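Endoglucanase (Thermotoga maritima, PDB 1VHO) is probably a metal-dependent aminopeptidase of the M42 family, expected to bind two divalent metal cations per subunit, although it is named an endoglucanase. Local coordinates at residues 8-13 / 28-33; 170-175 / 307-312; 177-182 / 224-229; 305-308 / 313-316. All coordinates share one frame; numbering follows the deposited sequence.

Interaction 1 (8-13 / 28-33); sequences GKLLME and VSYIKS
The phenol ring of Tyr30 is met at its edge, near its plane, by two side chains: Glu13 places OE1 in the ring plane on the CE2 side, and Leu10 brings a methyl to the CE1 side. The Glu13 carboxylate does not lie flat with the ring, the two planes being 76° apart. Tyr30 OH donates to Glu13 OE1 over 2.6 Å, and OE1 receives it on its anti lone pair, the one facing away from the other carboxylate oxygen. The CB of Glu13 also sits 3.4 Å from Tyr30 OH, while Leu10 CD1 approaches the same oxygen to 3.7 Å. Tyr30 reaches this position because its CG stands anti to the backbone N (chi1 176°), which sends the ring toward helix 7-16. Helices 7-16 and 25-35 are neighbours here, bridged by the Tyr30 side chain, with the CA atoms of Glu13 and Tyr30 9.2 Å apart; Leu14, Leu17 and Met5 also touch the tyrosine. The second carboxylate oxygen is engaged one helical turn back, where Lys9 NZ forms a salt bridge with Glu13 OE2 at 2.7 Å, again on an anti lone pair. An alanine in place of Glu13 would remove both oxygens and is likely to leave the Tyr30 hydroxyl and the Lys9 ammonium without their common partner. Leu10 continues inward onto Val181 and Lys182 of helix 171-187.

Interaction 2 (170-175 / 307-312); sequences ALDNRA and YMHTPV
Van der Waals contact joins Asp172 to Met308, with CB of the aspartate 4.0 Å from the selenium atom, SE, of the selenomethionine. Met308 starts out with CG anti to its backbone N (chi1 -176°) and then bends at the next two torsions, a hooked shape that turns SE back to the helix start. The same side chain lies over one face of the neighbouring His309 ring, its CG 3.2 Å above the plane and displaced to the rim. Between Asp172 and His309 the approach is looser and oblique: OD2 of Asp172 comes to 4.3 Å from CD2 of His309. These two residues are predicted ligands of a paired metal site, Asp172 for both zinc ions and His309 for one, as in other dinuclear zinc exopeptidases where a carboxylate bridges the metals. Asp172 OD2 and His309 NE2 lie 4.9 Å apart, somewhat too far to share a single ion as they stand; Asp172 OD1 instead makes a salt bridge with Arg281, and binding would probably need a small shift of these groups.

Polar linkage between the segments goes through a water, which accepts from Ala170 N at 2.9 Å and donates to Thr310 O at 2.7 Å. Ala170 is the N-cap of helix 171-187, and its carbonyl oxygen takes bonds from both Asn173 N and Arg174 N. On the loop side, Thr310 OG1 donates to Tyr307 O over 2.8 Å; it also accepts from Val312 N two residues on, which makes an ST turn in the loop carrying His309.

Interaction 3 (177-182 / 224-229); sequences CGVLVK and IVMDVT
Helix 171-187 passes beside strand 222-229, the two backbones being nearest at Val179 and Met226, whose CA atoms lie 8.7 Å apart. Met226, a selenomethionine, supplies the strand's whole share of the contact and meets two successive helix residues. Its CG is anti to the carbonyl carbon (chi1 -61°) and the chain then bends twice, so that different parts of it serve different partners. The selenium atom, SE, of Met226 rests against the CG1 methyl of Val179 at 4.0 Å, whereas its CG packs against the CD2 methyl of Leu180 at 4.1 Å. Both pairs are slanted to each other, and all three residues are buried, so the junction is purely apolar. Leu323 of helix 317-333 touches Val179 and Met226 as well, adding a third element to the cluster. The following strand residue, Asp227, takes no part in the packing; it forms a salt bridge with Arg281 and is a predicted ligand of the first zinc ion. A helix packed by its apolar side against a central mixed sheet, with predicted metal ligands near strand ends, at a helix start and in the loops beyond, is the layered alpha/beta architecture of the zinc exopeptidase clan.

Interaction 4 (305-308 / 313-316); sequences LKYM and EMVD
Leu305 and Glu313 cross obliquely, the leucine's CD2 methyl lying 3.8 Å from the CB of the glutamate and also near its CG. The other branch of Leu305 turns to Val315, and CG of the leucine is 3.9 Å from CG1 of the valine, again at a slant. Tyr307 and Met314 instead run side by side and point the same way, with the selenomethionine CE at the edge of the ring, 4.1 Å from Tyr307 CE2. One face of this ring is covered by Lys306, whose CG sits 3.6 Å above the centre of the Tyr307 ring while its NZ donates to Tyr307 OH.

The backbones themselves form a single antiparallel bridge, Lys306 with Met314 as a hydrogen-bonded pair, which closes the loop bearing His309. Lys306 N to Met314 O measures 2.9 Å and is nearly straight at 166°; the return bond from Met314 N to Lys306 O is as short but more bent, at 147°. Strand 313-315 also pairs on backbone hydrogen bonds with strand 165-168.

The extended chain of Glu313 (chi2 177°) carries its carboxylate past Leu305 to the backbone beside the predicted metal site, and its CG passes 3.3 Å from Tyr307 O. OE1 accepts from Asp172 N and OE2 from His309 N, which makes Glu313 a second-shell residue to two predicted zinc ligands. Replacing Glu313 with an alanine would probably leave those two backbone N-H groups without their acceptor and let the segments carrying Asp172 and His309 shift. Val315 reaches Ala175 on helix 171-187.

From the N terminus, interaction 1 closes first, joining helices 7-16 and 25-35 across a short connection. Interaction 2 opens much later, at the start of helix 171-187, and spans 131 residues before it closes on the loop of 307-312. Interaction 3 lies wholly within that span and ties the same helix to strand 222-229. Interaction 4 overlaps the end of interaction 2, sharing Tyr307 and Met308, and closes the small loop between 305-308 and 313-316. Helix 171-187 connects the set: Leu10 and Leu11 of the first helix pack on it, and its Asp172 N bonds to Glu313 OE1 of interaction 4. Separately, Leu305 N is hydrogen-bonded to Thr229 O of strand 222-229.

Interaction 1 (8-13 / 28-33)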
loop_
_atom_site.group_PDB
_atom_site.type_symbol
_atom_site.label_atom_id
_atom_site.label_comp_id
_atom_site.label_asym_id
_atom_site.label_seq_id
_atom_site.Cartn_x
_atom_site.Cartn_y
_atom_site.Cartn_z
ATOM N N GLY A 8 -2.297 -6.209 14.132
ATOM C CA GLY A 8 -3.633 -5.663 13.799
ATOM C C GLY A 8 -3.680 -4.181 14.053
ATOM O O GLY A 8 -4.197 -3.380 13.216
ATOM N N LYS A 9 -3.165 -3.744 15.193
ATOM C CA LYS A 9 -3.152 -2.308 15.511
ATOM C C LYS A 9 -2.274 -1.510 14.545
ATOM O O LYS A 9 -2.639 -0.387 14.203
ATOM C CB LYS A 9 -2.701 -2.039 16.943
ATOM C CG LYS A 9 -2.702 -0.560 17.328
ATOM C CD LYS A 9 -4.089 0.065 17.152
ATOM C CE LYS A 9 -4.358 1.094 18.266
ATOM N NZ LYS A 9 -4.120 2.487 17.748
ATOM N N LEU A 10 -1.118 -2.037 14.149
ATOM C CA LEU A 10 -0.227 -1.362 13.210
ATOM C C LEU A 10 -0.961 -1.160 11.870
ATOM O O LEU A 10 -0.829 -0.117 11.232
ATOM C CB LEU A 10 1.038 -2.196 12.947
ATOM C CG LEU A 10 1.953 -1.777 11.785
ATOM C CD1 LEU A 10 2.597 -0.434 12.014
ATOM C CD2 LEU A 10 3.054 -2.857 11.625
ATOM N N LEU A 11 -1.639 -2.221 11.419
ATOM C CA LEU A 11 -2.412 -2.142 10.173
ATOM C C LEU A 11 -3.533 -1.114 10.306
ATOM O O LEU A 11 -3.718 -0.378 9.309
ATOM C CB LEU A 11 -2.968 -3.528 9.832
ATOM C CG LEU A 11 -1.883 -4.547 9.402
ATOM C CD1 LEU A 11 -2.513 -5.949 9.324
ATOM C CD2 LEU A 11 -1.288 -4.157 8.047
HETATM N N MSE A 12 -4.272 -1.072 11.387
HETATM C CA MSE A 12 -5.327 -0.039 11.513
HETATM C C MSE A 12 -4.762 1.365 11.496
HETATM O O MSE A 12 -5.267 2.283 10.782
HETATM C CB MSE A 12 -6.119 -0.310 12.816
HETATM C CG MSE A 12 -7.053 -1.508 12.645
HETATM SE SE MSE A 12 -8.195 -1.613 14.193
HETATM C CE MSE A 12 -6.927 -2.191 15.467
ATOM N N GLU A 13 -3.600 1.569 12.143
ATOM C CA GLU A 13 -3.011 2.906 12.175
ATOM C C GLU A 13 -2.528 3.294 10.767
ATOM O O GLU A 13 -2.745 4.446 10.386
ATOM C CB GLU A 13 -1.855 3.039 13.181
ATOM C CG GLU A 13 -2.348 2.868 14.613
ATOM C CD GLU A 13 -1.297 3.221 15.672
ATOM O OE1 GLU A 13 -0.103 3.405 15.427
ATOM O OE2 GLU A 13 -1.710 3.303 16.838
ATOM N N VAL A 28 4.665 8.554 5.388
ATOM C CA VAL A 28 6.122 8.305 5.464
ATOM C C VAL A 28 6.679 8.739 6.789
ATOM O O VAL A 28 7.561 8.059 7.385
ATOM C CB VAL A 28 6.841 9.018 4.293
ATOM C CG1 VAL A 28 8.360 8.958 4.476
ATOM C CG2 VAL A 28 6.486 8.377 2.954
ATOM N N SER A 29 6.190 9.859 7.353
ATOM C CA SER A 29 6.683 10.303 8.669
ATOM C C SER A 29 6.343 9.274 9.722
ATOM O O SER A 29 7.144 8.981 10.623
ATOM C CB SER A 29 6.016 11.649 9.072
ATOM O OG SER A 29 6.483 11.968 10.375
ATOM N N TYR A 30 5.122 8.694 9.627
ATOM C CA TYR A 30 4.772 7.643 10.600
ATOM C C TYR A 30 5.676 6.419 10.437
ATOM O O TYR A 30 6.173 5.871 11.434
ATOM C CB TYR A 30 3.299 7.235 10.367
ATOM C CG TYR A 30 2.793 6.087 11.218
ATOM C CD1 TYR A 30 3.039 4.767 10.780
ATOM C CD2 TYR A 30 2.161 6.254 12.409
ATOM C CE1 TYR A 30 2.601 3.682 11.532
ATOM C CE2 TYR A 30 1.702 5.179 13.176
ATOM C CZ TYR A 30 1.945 3.889 12.709
ATOM O OH TYR A 30 1.520 2.832 13.478
ATOM N N ILE A 31 5.851 5.945 9.198
ATOM C CA ILE A 31 6.677 4.732 8.987
ATOM C C ILE A 31 8.111 5.004 9.429
ATOM O O ILE A 31 8.698 4.148 10.085
ATOM C CB ILE A 31 6.658 4.299 7.511
ATOM C CG1 ILE A 31 5.209 3.945 7.116
ATOM C CG2 ILE A 31 7.625 3.161 7.220
ATOM C CD1 ILE A 31 5.045 3.816 5.603
ATOM N N LYS A 32 8.634 6.188 9.115
ATOM C CA LYS A 32 9.995 6.529 9.554
ATOM C C LYS A 32 10.132 6.393 11.050
ATOM O O LYS A 32 11.088 5.790 11.588
ATOM C CB LYS A 32 10.389 7.923 9.065
ATOM C CG LYS A 32 11.760 8.375 9.524
ATOM C CD LYS A 32 12.116 9.747 8.949
ATOM C CE LYS A 32 13.531 10.146 9.397
ATOM N NZ LYS A 32 13.660 10.075 10.890
ATOM N N SER A 33 9.148 6.874 11.817
ATOM C CA SER A 33 9.217 6.762 13.267
ATOM C C SER A 33 9.082 5.358 13.807
ATOM O O SER A 33 9.720 5.048 14.867
ATOM C CB SER A 33 8.159 7.713 13.848
ATOM O OG SER A 33 8.263 7.840 15.231
#

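Interaction 2 (170-175 / 307-312)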
loop_
_atom_site.group_PDB
_atom_site.type_symbol
_atom_site.label_atom_id
_atom_site.label_comp_id
_atom_site.label_asym_id
_atom_site.label_seq_id
_atom_site.Cartn_x
_atom_site.Cartn_y
_atom_site.Cartn_z
ATOM N N ALA A 170 -7.360 1.748 1.933
ATOM C CA ALA A 170 -5.943 1.698 1.525
ATOM C C ALA A 170 -5.099 0.541 1.986
ATOM O O ALA A 170 -3.851 0.595 1.789
ATOM C CB ALA A 170 -5.239 2.999 1.996
ATOM N N LEU A 171 -5.700 -0.585 2.375
ATOM C CA LEU A 171 -4.858 -1.740 2.731
ATOM C C LEU A 171 -4.167 -2.335 1.547
ATOM O O LEU A 171 -3.140 -3.017 1.678
ATOM C CB LEU A 171 -5.697 -2.749 3.546
ATOM C CG LEU A 171 -6.123 -2.267 4.921
ATOM C CD1 LEU A 171 -7.265 -3.112 5.493
ATOM C CD2 LEU A 171 -4.970 -2.270 5.926
ATOM N N ASP A 172 -4.642 -2.112 0.290
ATOM C CA ASP A 172 -3.974 -2.637 -0.874
ATOM C C ASP A 172 -2.513 -2.180 -0.930
ATOM O O ASP A 172 -1.729 -2.806 -1.647
ATOM C CB ASP A 172 -4.739 -2.372 -2.177
ATOM C CG ASP A 172 -5.091 -0.890 -2.313
ATOM O OD1 ASP A 172 -4.169 -0.065 -2.367
ATOM O OD2 ASP A 172 -6.281 -0.548 -2.294
ATOM N N ASN A 173 -2.158 -1.048 -0.284
ATOM C CA ASN A 173 -0.755 -0.682 -0.190
ATOM C C ASN A 173 -0.293 -0.724 1.283
ATOM O O ASN A 173 0.824 -1.134 1.619
ATOM C CB ASN A 173 -0.504 0.761 -0.702
ATOM C CG ASN A 173 -0.542 0.804 -2.220
ATOM O OD1 ASN A 173 -0.261 -0.227 -2.861
ATOM N ND2 ASN A 173 -0.725 1.986 -2.809
ATOM N N ARG A 174 -1.173 -0.300 2.199
ATOM C CA ARG A 174 -0.782 -0.206 3.622
ATOM C C ARG A 174 -0.514 -1.567 4.284
ATOM O O ARG A 174 0.352 -1.644 5.172
ATOM C CB ARG A 174 -1.745 0.632 4.420
ATOM C CG ARG A 174 -1.943 2.091 3.940
ATOM C CD ARG A 174 -0.723 2.988 4.237
ATOM N NE ARG A 174 -0.832 4.151 3.345
ATOM C CZ ARG A 174 -1.748 5.105 3.377
ATOM N NH1 ARG A 174 -2.707 5.146 4.309
ATOM N NH2 ARG A 174 -1.731 6.001 2.354
ATOM N N ALA A 175 -1.162 -2.636 3.823
ATOM C CA ALA A 175 -0.852 -3.950 4.438
ATOM C C ALA A 175 0.587 -4.309 4.103
ATOM O O ALA A 175 1.294 -4.819 4.983
ATOM C CB ALA A 175 -1.789 -5.029 3.895
ATOM N N TYR A 307 -12.328 -7.472 -1.042
ATOM C CA TYR A 307 -13.036 -6.206 -1.252
ATOM C C TYR A 307 -12.095 -5.118 -1.752
ATOM O O TYR A 307 -12.108 -3.955 -1.363
ATOM C CB TYR A 307 -13.865 -5.747 -0.045
ATOM C CG TYR A 307 -14.672 -6.878 0.567
ATOM C CD1 TYR A 307 -15.636 -7.559 -0.144
ATOM C CD2 TYR A 307 -14.380 -7.281 1.876
ATOM C CE1 TYR A 307 -16.330 -8.623 0.449
ATOM C CE2 TYR A 307 -15.047 -8.333 2.468
ATOM C CZ TYR A 307 -16.012 -9.004 1.735
ATOM O OH TYR A 307 -16.682 -10.043 2.330
HETATM N N MSE A 308 -11.219 -5.543 -2.662
HETATM C CA MSE A 308 -10.232 -4.708 -3.306
HETATM C C MSE A 308 -10.853 -3.388 -3.774
HETATM O O MSE A 308 -11.958 -3.423 -4.308
HETATM C CB MSE A 308 -9.780 -5.417 -4.612
HETATM C CG MSE A 308 -8.656 -4.657 -5.304
HETATM SE SE MSE A 308 -7.021 -4.877 -4.330
HETATM C CE MSE A 308 -6.775 -6.770 -4.463
ATOM N N HIS A 309 -10.132 -2.288 -3.644
ATOM C CA HIS A 309 -10.620 -1.001 -4.099
ATOM C C HIS A 309 -11.964 -0.578 -3.545
ATOM O O HIS A 309 -12.864 -0.252 -4.365
ATOM C CB HIS A 309 -10.703 -0.989 -5.645
ATOM C CG HIS A 309 -9.387 -1.291 -6.301
ATOM N ND1 HIS A 309 -9.258 -2.253 -7.285
ATOM C CD2 HIS A 309 -8.153 -0.773 -6.117
ATOM C CE1 HIS A 309 -8.002 -2.308 -7.683
ATOM N NE2 HIS A 309 -7.316 -1.419 -6.994
ATOM N N THR A 310 -12.235 -0.755 -2.264
ATOM C CA THR A 310 -13.471 -0.273 -1.630
ATOM C C THR A 310 -12.972 0.372 -0.305
ATOM O O THR A 310 -11.808 0.164 -0.007
ATOM C CB THR A 310 -14.494 -1.333 -1.237
ATOM O OG1 THR A 310 -13.948 -2.170 -0.171
ATOM C CG2 THR A 310 -14.897 -2.216 -2.417
ATOM N N PRO A 311 -13.793 1.070 0.431
ATOM C CA PRO A 311 -13.337 1.648 1.712
ATOM C C PRO A 311 -13.148 0.569 2.767
ATOM O O PRO A 311 -12.603 0.835 3.858
ATOM C CB PRO A 311 -14.499 2.560 2.135
ATOM C CG PRO A 311 -15.166 2.923 0.812
ATOM C CD PRO A 311 -15.140 1.550 0.087
ATOM N N VAL A 312 -13.682 -0.620 2.568
ATOM C CA VAL A 312 -13.611 -1.715 3.531
ATOM C C VAL A 312 -12.822 -2.930 3.056
ATOM O O VAL A 312 -13.248 -4.093 3.189
ATOM C CB VAL A 312 -15.007 -2.127 4.034
ATOM C CG1 VAL A 312 -15.590 -1.021 4.907
ATOM C CG2 VAL A 312 -15.926 -2.435 2.857
HETATM O O HOH W 1 -9.385 1.463 -0.056
#

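Interaction 3 (177-182 / 224-229)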
loop_
_atom_site.group_PDB
_atom_site.type_symbol
_atom_site.label_atom_id
_atom_site.label_comp_id
_atom_site.label_asym_id
_atom_site.label_seq_id
_atom_site.Cartn_x
_atom_site.Cartn_y
_atom_site.Cartn_z
ATOM N N CYS A 177 3.083 -2.157 3.552
ATOM C CA CYS A 177 3.900 -1.289 4.383
ATOM C C CYS A 177 4.012 -1.988 5.765
ATOM O O CYS A 177 5.130 -2.031 6.278
ATOM C CB CYS A 177 3.221 0.103 4.622
ATOM S SG CYS A 177 3.296 1.071 3.051
ATOM N N GLY A 178 2.946 -2.504 6.292
ATOM C CA GLY A 178 2.898 -3.202 7.589
ATOM C C GLY A 178 3.866 -4.426 7.544
ATOM O O GLY A 178 4.621 -4.664 8.477
ATOM N N VAL A 179 3.830 -5.188 6.451
ATOM C CA VAL A 179 4.740 -6.354 6.339
ATOM C C VAL A 179 6.195 -5.888 6.460
ATOM O O VAL A 179 7.003 -6.414 7.232
ATOM C CB VAL A 179 4.628 -7.016 4.936
ATOM C CG1 VAL A 179 5.783 -8.072 4.776
ATOM C CG2 VAL A 179 3.292 -7.666 4.702
ATOM N N LEU A 180 6.540 -4.808 5.730
ATOM C CA LEU A 180 7.943 -4.359 5.753
ATOM C C LEU A 180 8.353 -3.795 7.097
ATOM O O LEU A 180 9.532 -3.964 7.502
ATOM C CB LEU A 180 8.212 -3.426 4.569
ATOM C CG LEU A 180 7.952 -4.087 3.184
ATOM C CD1 LEU A 180 8.504 -3.176 2.093
ATOM C CD2 LEU A 180 8.672 -5.454 3.121
ATOM N N VAL A 181 7.406 -3.144 7.786
ATOM C CA VAL A 181 7.752 -2.639 9.152
ATOM C C VAL A 181 8.033 -3.846 10.054
ATOM O O VAL A 181 9.050 -3.844 10.807
ATOM C CB VAL A 181 6.579 -1.811 9.718
ATOM C CG1 VAL A 181 6.781 -1.559 11.228
ATOM C CG2 VAL A 181 6.518 -0.461 8.984
ATOM N N LYS A 182 7.189 -4.870 9.958
ATOM C CA LYS A 182 7.368 -6.087 10.792
ATOM C C LYS A 182 8.655 -6.821 10.417
ATOM O O LYS A 182 9.320 -7.407 11.296
ATOM C CB LYS A 182 6.148 -6.993 10.714
ATOM C CG LYS A 182 4.876 -6.414 11.363
ATOM C CD LYS A 182 5.013 -6.179 12.867
ATOM C CE LYS A 182 4.954 -7.461 13.660
ATOM N NZ LYS A 182 4.993 -7.220 15.120
ATOM N N ILE A 224 12.427 -8.359 -3.624
ATOM C CA ILE A 224 11.105 -8.974 -3.403
ATOM C C ILE A 224 10.104 -7.796 -3.410
ATOM O O ILE A 224 10.224 -6.900 -2.584
ATOM C CB ILE A 224 11.047 -9.798 -2.131
ATOM C CG1 ILE A 224 12.229 -10.826 -2.092
ATOM C CG2 ILE A 224 9.697 -10.522 -2.048
ATOM C CD1 ILE A 224 12.041 -11.832 -0.910
ATOM N N VAL A 225 9.182 -7.810 -4.349
ATOM C CA VAL A 225 8.195 -6.736 -4.487
ATOM C C VAL A 225 6.909 -7.191 -3.812
ATOM O O VAL A 225 6.453 -8.290 -4.068
ATOM C CB VAL A 225 7.903 -6.406 -5.968
ATOM C CG1 VAL A 225 6.719 -5.479 -6.141
ATOM C CG2 VAL A 225 9.150 -5.827 -6.627
HETATM N N MSE A 226 6.312 -6.303 -3.014
HETATM C CA MSE A 226 5.090 -6.658 -2.314
HETATM C C MSE A 226 3.874 -6.228 -3.143
HETATM O O MSE A 226 3.886 -5.118 -3.687
HETATM C CB MSE A 226 5.004 -5.840 -1.010
HETATM C CG MSE A 226 6.102 -6.032 -0.001
HETATM SE SE MSE A 226 5.941 -7.764 0.809
HETATM C CE MSE A 226 7.078 -8.777 -0.353
ATOM N N ASP A 227 2.801 -6.983 -3.011
ATOM C CA ASP A 227 1.567 -6.587 -3.688
ATOM C C ASP A 227 0.426 -7.227 -2.891
ATOM O O ASP A 227 0.666 -7.770 -1.804
ATOM C CB ASP A 227 1.552 -7.069 -5.137
ATOM C CG ASP A 227 0.715 -6.194 -6.057
ATOM O OD1 ASP A 227 -0.167 -5.424 -5.606
ATOM O OD2 ASP A 227 0.937 -6.256 -7.284
ATOM N N VAL A 228 -0.789 -7.076 -3.379
ATOM C CA VAL A 228 -1.938 -7.714 -2.738
ATOM C C VAL A 228 -2.707 -8.451 -3.854
ATOM O O VAL A 228 -2.537 -8.084 -5.029
ATOM C CB VAL A 228 -2.907 -6.752 -2.028
ATOM C CG1 VAL A 228 -2.230 -6.170 -0.756
ATOM C CG2 VAL A 228 -3.270 -5.622 -2.982
ATOM N N THR A 229 -3.486 -9.444 -3.454
ATOM C CA THR A 229 -4.269 -10.158 -4.486
ATOM C C THR A 229 -5.479 -10.810 -3.859
ATOM O O THR A 229 -5.616 -10.967 -2.655
ATOM C CB THR A 229 -3.371 -11.293 -5.065
ATOM O OG1 THR A 229 -3.950 -11.824 -6.263
ATOM C CG2 THR A 229 -3.251 -12.451 -4.063
#

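Interaction 4 (305-308 / 313-316)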
loop_
_atom_site.group_PDB
_atom_site.type_symbol
_atom_site.label_atom_id
_atom_site.label_comp_id
_atom_site.label_asym_id
_atom_site.label_seq_id
_atom_site.Cartn_x
_atom_site.Cartn_y
_atom_site.Cartn_z
ATOM N N LEU A 305 -6.210 -10.122 -0.051
ATOM C CA LEU A 305 -7.051 -8.981 0.428
ATOM C C LEU A 305 -8.424 -9.162 -0.156
ATOM O O LEU A 305 -8.579 -9.494 -1.334
ATOM C CB LEU A 305 -6.339 -7.702 -0.027
ATOM C CG LEU A 305 -6.997 -6.359 0.276
ATOM C CD1 LEU A 305 -5.906 -5.287 0.259
ATOM C CD2 LEU A 305 -8.077 -6.008 -0.752
ATOM N N LYS A 306 -9.468 -8.916 0.624
ATOM C CA LYS A 306 -10.830 -9.048 0.080
ATOM C C LYS A 306 -11.448 -7.680 -0.072
ATOM O O LYS A 306 -11.126 -6.751 0.684
ATOM C CB LYS A 306 -11.584 -9.944 1.079
ATOM C CG LYS A 306 -12.847 -10.602 0.544
ATOM C CD LYS A 306 -13.416 -11.549 1.608
ATOM C CE LYS A 306 -14.234 -12.662 0.993
ATOM N NZ LYS A 306 -15.600 -12.217 0.592
ATOM N N TYR A 307 -12.328 -7.472 -1.042
ATOM C CA TYR A 307 -13.036 -6.206 -1.252
ATOM C C TYR A 307 -12.095 -5.118 -1.752
ATOM O O TYR A 307 -12.108 -3.955 -1.363
ATOM C CB TYR A 307 -13.865 -5.747 -0.045
ATOM C CG TYR A 307 -14.672 -6.878 0.567
ATOM C CD1 TYR A 307 -15.636 -7.559 -0.144
ATOM C CD2 TYR A 307 -14.380 -7.281 1.876
ATOM C CE1 TYR A 307 -16.330 -8.623 0.449
ATOM C CE2 TYR A 307 -15.047 -8.333 2.468
ATOM C CZ TYR A 307 -16.012 -9.004 1.735
ATOM O OH TYR A 307 -16.682 -10.043 2.330
HETATM N N MSE A 308 -11.219 -5.543 -2.662
HETATM C CA MSE A 308 -10.232 -4.708 -3.306
HETATM C C MSE A 308 -10.853 -3.388 -3.774
HETATM O O MSE A 308 -11.958 -3.423 -4.308
HETATM C CB MSE A 308 -9.780 -5.417 -4.612
HETATM C CG MSE A 308 -8.656 -4.657 -5.304
HETATM SE SE MSE A 308 -7.021 -4.877 -4.330
HETATM C CE MSE A 308 -6.775 -6.770 -4.463
ATOM N N GLU A 313 -11.601 -2.660 2.525
ATOM C CA GLU A 313 -10.740 -3.791 2.156
ATOM C C GLU A 313 -10.526 -4.613 3.428
ATOM O O GLU A 313 -10.440 -4.012 4.483
ATOM C CB GLU A 313 -9.369 -3.305 1.650
ATOM C CG GLU A 313 -9.622 -2.569 0.286
ATOM C CD GLU A 313 -8.337 -1.992 -0.278
ATOM O OE1 GLU A 313 -7.438 -1.651 0.494
ATOM O OE2 GLU A 313 -8.257 -1.841 -1.530
HETATM N N MSE A 314 -10.272 -5.900 3.289
HETATM C CA MSE A 314 -10.087 -6.734 4.479
HETATM C C MSE A 314 -8.858 -7.615 4.346
HETATM O O MSE A 314 -8.632 -8.193 3.272
HETATM C CB MSE A 314 -11.338 -7.663 4.590
HETATM C CG MSE A 314 -11.181 -8.631 5.789
HETATM SE SE MSE A 314 -12.678 -9.860 5.802
HETATM C CE MSE A 314 -14.063 -8.695 6.414
ATOM N N VAL A 315 -8.003 -7.616 5.354
ATOM C CA VAL A 315 -6.806 -8.470 5.320
ATOM C C VAL A 315 -6.759 -9.251 6.658
ATOM O O VAL A 315 -7.384 -8.844 7.662
ATOM C CB VAL A 315 -5.490 -7.699 5.200
ATOM C CG1 VAL A 315 -5.429 -6.958 3.845
ATOM C CG2 VAL A 315 -5.330 -6.706 6.353
ATOM N N ASP A 316 -6.000 -10.346 6.629
ATOM C CA ASP A 316 -5.787 -11.128 7.849
ATOM C C ASP A 316 -4.422 -10.775 8.390
ATOM O O ASP A 316 -3.396 -11.047 7.742
ATOM C CB ASP A 316 -5.807 -12.641 7.445
ATOM C CG ASP A 316 -5.860 -13.523 8.681
ATOM O OD1 ASP A 316 -5.118 -13.217 9.642
ATOM O OD2 ASP A 316 -6.683 -14.465 8.727
#